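Local coordinates for MYB proto-oncogene protein (Mus musculus, PDB 1GVD) that probably binds DNA as a transcription regulator through Myb repeats, of which this small helical domain is the second (R2), at residues 41-44 with 45-49. The protein carries 1 engineered substitution. Numbering follows the deposited sequence. Where two conformers were deposited one is given.
Sequences CRER and WHNHL. With SO4 (sulfate ion), chain D.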
ATOM      1  N   CYS A  41      -3.192  -0.649   2.887  1.00  7.68           N
ATOM      2  CA  CYS A  41      -2.644  -0.228   1.604  1.00  7.30           C
ATOM      3  C   CYS A  41      -3.660   0.631   0.857  1.00  6.32           C
ATOM      4  O   CYS A  41      -3.314   1.653   0.262  1.00  7.71           O
ATOM      5  CB  CYS A  41      -2.279  -1.454   0.767  1.00  7.54           C
ATOM      6  SG  CYS A  41      -0.957  -2.460   1.496  1.00  9.56           S
ATOM      7  N   ARG A  42      -4.921   0.209   0.898  1.00  6.42           N
ATOM      8  CA  ARG A  42      -6.000   0.935   0.239  1.00  7.15           C
ATOM      9  C   ARG A  42      -6.110   2.357   0.790  1.00  6.02           C
ATOM     10  O   ARG A  42      -6.205   3.327   0.034  1.00  6.57           O
ATOM     11  CB  ARG A  42      -7.316   0.192   0.462  1.00  7.04           C
ATOM     12  CG  ARG A  42      -8.537   0.837  -0.167  1.00  7.29           C
ATOM     13  CD  ARG A  42      -9.798   0.157   0.350  1.00  9.55           C
ATOM     14  NE  ARG A  42     -10.054   0.540   1.737  1.00 11.22           N
ATOM     15  CZ  ARG A  42     -10.771  -0.170   2.601  1.00 13.10           C
ATOM     16  NH1 ARG A  42     -11.317  -1.324   2.239  1.00 14.43           N
ATOM     17  NH2 ARG A  42     -10.948   0.283   3.835  1.00 14.31           N
ATOM     18  N   GLU A  43      -6.100   2.476   2.113  1.00  6.87           N
ATOM     19  CA  GLU A  43      -6.211   3.780   2.746  1.00  7.31           C
ATOM     20  C   GLU A  43      -5.002   4.680   2.494  1.00  7.82           C
ATOM     21  O   GLU A  43      -5.154   5.883   2.276  1.00  8.57           O
ATOM     22  CB  GLU A  43      -6.462   3.606   4.245  1.00  9.27           C
ATOM     23  CG  GLU A  43      -7.805   2.955   4.539  1.00 11.64           C
ATOM     24  CD  GLU A  43      -8.954   3.694   3.878  1.00 12.47           C
ATOM     25  OE1 GLU A  43      -9.637   3.101   3.014  1.00 12.20           O
ATOM     26  OE2 GLU A  43      -9.171   4.872   4.217  1.00 14.72           O
ATOM     27  N   ARG A  44      -3.805   4.104   2.498  1.00  7.70           N
ATOM     28  CA  ARG A  44      -2.604   4.893   2.254  1.00  7.43           C
ATOM     29  C   ARG A  44      -2.653   5.464   0.837  1.00  6.19           C
ATOM     30  O   ARG A  44      -2.292   6.620   0.608  1.00  8.18           O
ATOM     31  CB  ARG A  44      -1.355   4.024   2.432  1.00  7.96           C
ATOM     32  CG  ARG A  44      -0.038   4.793   2.375  1.00  7.36           C
ATOM     33  CD  ARG A  44       0.078   5.787   3.514  1.00  8.39           C
ATOM     34  NE  ARG A  44       1.353   6.498   3.489  1.00  9.07           N
ATOM     35  CZ  ARG A  44       1.656   7.507   4.299  1.00 10.64           C
ATOM     36  NH1 ARG A  44       0.774   7.923   5.200  1.00 16.00           N
ATOM     37  NH2 ARG A  44       2.844   8.092   4.216  1.00 12.38           N
ATOM     38  N   TRP A  45      -3.118   4.656  -0.110  1.00  5.35           N
ATOM     39  CA  TRP A  45      -3.218   5.097  -1.490  1.00  5.29           C
ATOM     40  C   TRP A  45      -4.249   6.214  -1.673  1.00  8.06           C
ATOM     41  O   TRP A  45      -3.933   7.268  -2.212  1.00  8.91           O
ATOM     42  CB  TRP A  45      -3.563   3.904  -2.393  1.00  7.15           C
ATOM     43  CG  TRP A  45      -3.842   4.277  -3.817  1.00  7.55           C
ATOM     44  CD1 TRP A  45      -5.065   4.371  -4.415  1.00 10.13           C
ATOM     45  CD2 TRP A  45      -2.878   4.627  -4.819  1.00  9.36           C
ATOM     46  NE1 TRP A  45      -4.925   4.755  -5.727  1.00 10.79           N
ATOM     47  CE2 TRP A  45      -3.594   4.919  -6.003  1.00  8.96           C
ATOM     48  CE3 TRP A  45      -1.480   4.723  -4.832  1.00 10.32           C
ATOM     49  CZ2 TRP A  45      -2.957   5.301  -7.189  1.00 11.06           C
ATOM     50  CZ3 TRP A  45      -0.848   5.104  -6.015  1.00 13.15           C
ATOM     51  CH2 TRP A  45      -1.591   5.388  -7.175  1.00 12.90           C
ATOM     52  N   HIS A  46      -5.476   5.998  -1.216  1.00  7.33           N
ATOM     53  CA  HIS A  46      -6.510   7.007  -1.394  1.00  8.84           C
ATOM     54  C   HIS A  46      -6.369   8.268  -0.556  1.00  9.00           C
ATOM     55  O   HIS A  46      -6.731   9.355  -1.010  1.00 13.47           O
ATOM     56  CB  HIS A  46      -7.891   6.398  -1.146  1.00  8.94           C
ATOM     57  CG  HIS A  46      -8.287   5.379  -2.165  1.00  9.21           C
ATOM     58  ND1 HIS A  46      -8.324   5.654  -3.516  1.00 11.69           N
ATOM     59  CD2 HIS A  46      -8.659   4.084  -2.034  1.00  9.97           C
ATOM     60  CE1 HIS A  46      -8.703   4.571  -4.172  1.00 11.45           C
ATOM     61  NE2 HIS A  46      -8.912   3.604  -3.296  1.00 10.23           N
ATOM     62  N   ASN A  47      -5.843   8.144   0.658  1.00  9.85           N
ATOM     63  CA  ASN A  47      -5.721   9.314   1.522  1.00  9.95           C
ATOM     64  C   ASN A  47      -4.428  10.099   1.425  1.00 13.17           C
ATOM     65  O   ASN A  47      -4.413  11.307   1.680  1.00 17.25           O
ATOM     66  CB  ASN A  47      -5.923   8.922   2.987  1.00 13.39           C
ATOM     67  CG  ASN A  47      -7.346   8.517   3.292  1.00 18.70           C
ATOM     68  OD1 ASN A  47      -8.293   9.077   2.741  1.00 23.92           O
ATOM     69  ND2 ASN A  47      -7.507   7.553   4.189  1.00 25.26           N
ATOM     70  N   HIS A  48      -3.344   9.436   1.048  1.00 10.43           N
ATOM     71  CA  HIS A  48      -2.064  10.121   1.009  1.00 12.20           C
ATOM     72  C   HIS A  48      -1.307  10.142  -0.311  1.00 12.32           C
ATOM     73  O   HIS A  48      -0.819  11.191  -0.725  1.00 15.44           O
ATOM     74  CB  HIS A  48      -1.180   9.543   2.121  1.00 15.47           C
ATOM     75  CG  HIS A  48       0.195  10.133   2.180  0.50 18.31           C
ATOM     76  ND1 HIS A  48       1.175   9.833   1.260  0.50 23.95           N
ATOM     77  CD2 HIS A  48       0.749  11.013   3.047  0.50 24.03           C
ATOM     78  CE1 HIS A  48       2.275  10.502   1.557  0.50 24.73           C
ATOM     79  NE2 HIS A  48       2.043  11.225   2.638  0.50 22.03           N
ATOM     80  N   LEU A  49      -1.214   9.003  -0.986  1.00  9.02           N
ATOM     81  CA  LEU A  49      -0.454   8.955  -2.228  1.00  8.48           C
ATOM     82  C   LEU A  49      -1.181   9.403  -3.490  1.00  9.20           C
ATOM     83  O   LEU A  49      -0.556   9.956  -4.397  1.00 12.69           O
ATOM     84  CB  LEU A  49       0.115   7.549  -2.428  1.00 10.40           C
ATOM     85  CG  LEU A  49       0.996   7.052  -1.280  1.00 13.35           C
ATOM     86  CD1 LEU A  49       1.415   5.616  -1.544  1.00 16.76           C
ATOM     87  CD2 LEU A  49       2.217   7.950  -1.136  1.00 17.48           C
TER
HETATM   88  S   SO4 D1144     -13.257  -0.594   7.014  0.50 30.42           S
HETATM   89  O1  SO4 D1144     -14.387   0.344   7.145  0.50 31.43           O
HETATM   90  O2  SO4 D1144     -13.725  -1.970   7.270  0.50 33.53           O
HETATM   91  O3  SO4 D1144     -12.708  -0.513   5.649  0.50 32.47           O
HETATM   92  O4  SO4 D1144     -12.208  -0.241   7.989  0.50 33.03           O
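In the conformer of His-48 described here, one of two, the guanidinium of Arg-44 lies flat over one face of the His-48 imidazole, one helical turn further on, with the two groups 3.8 Å apart at their centres and their planes only 9° from parallel. CZ sits above CG of the ring, while NH2 stands over the ring centre, 3.6 Å from His-48 NE2. A bend at chi2 (64°) in an otherwise extended arginine chain brings the guanidinium alongside the imidazole, both side chains running the same way. On the polar side Arg-44 NE makes a salt bridge with Asp-11 of helix 8-21, so the group that stacks on the histidine is also tied to a second helix. Both segments belong to helix 38-49, the third helix of the Myb repeat, a helix-turn-helix variant in which this helix probably serves as the DNA-recognition helix, as in other Myb repeats. Near its C-terminal end the helix widens into a pi-type turn: Arg-44 O accepts from His-48 N, which stands above the carbonyl plane, and also from Leu-49 N at 3.1 Å, in that plane. One residue back along the helix, Glu-43 and Asn-47 run side by side, the backbone bond from Asn-47 N to Glu-43 O being supplemented by a weak one from ND2 to OE2 (3.2 Å, 122°), with the carboxylate and amide planes steeply inclined to each other. The other carboxylate oxygen, OE1, is gripped side-on by Arg-42, whose NE (2.9 Å) and NH2 both reach it in a salt bridge; this would probably help fix the carboxylate's rotation. Arg-42 NH2 also donates to O3 of a sulfate ion, probably from the crystallisation liquor, at 2.6 Å, while CG of the same arginine packs against His-46 CD2 at 3.7 Å.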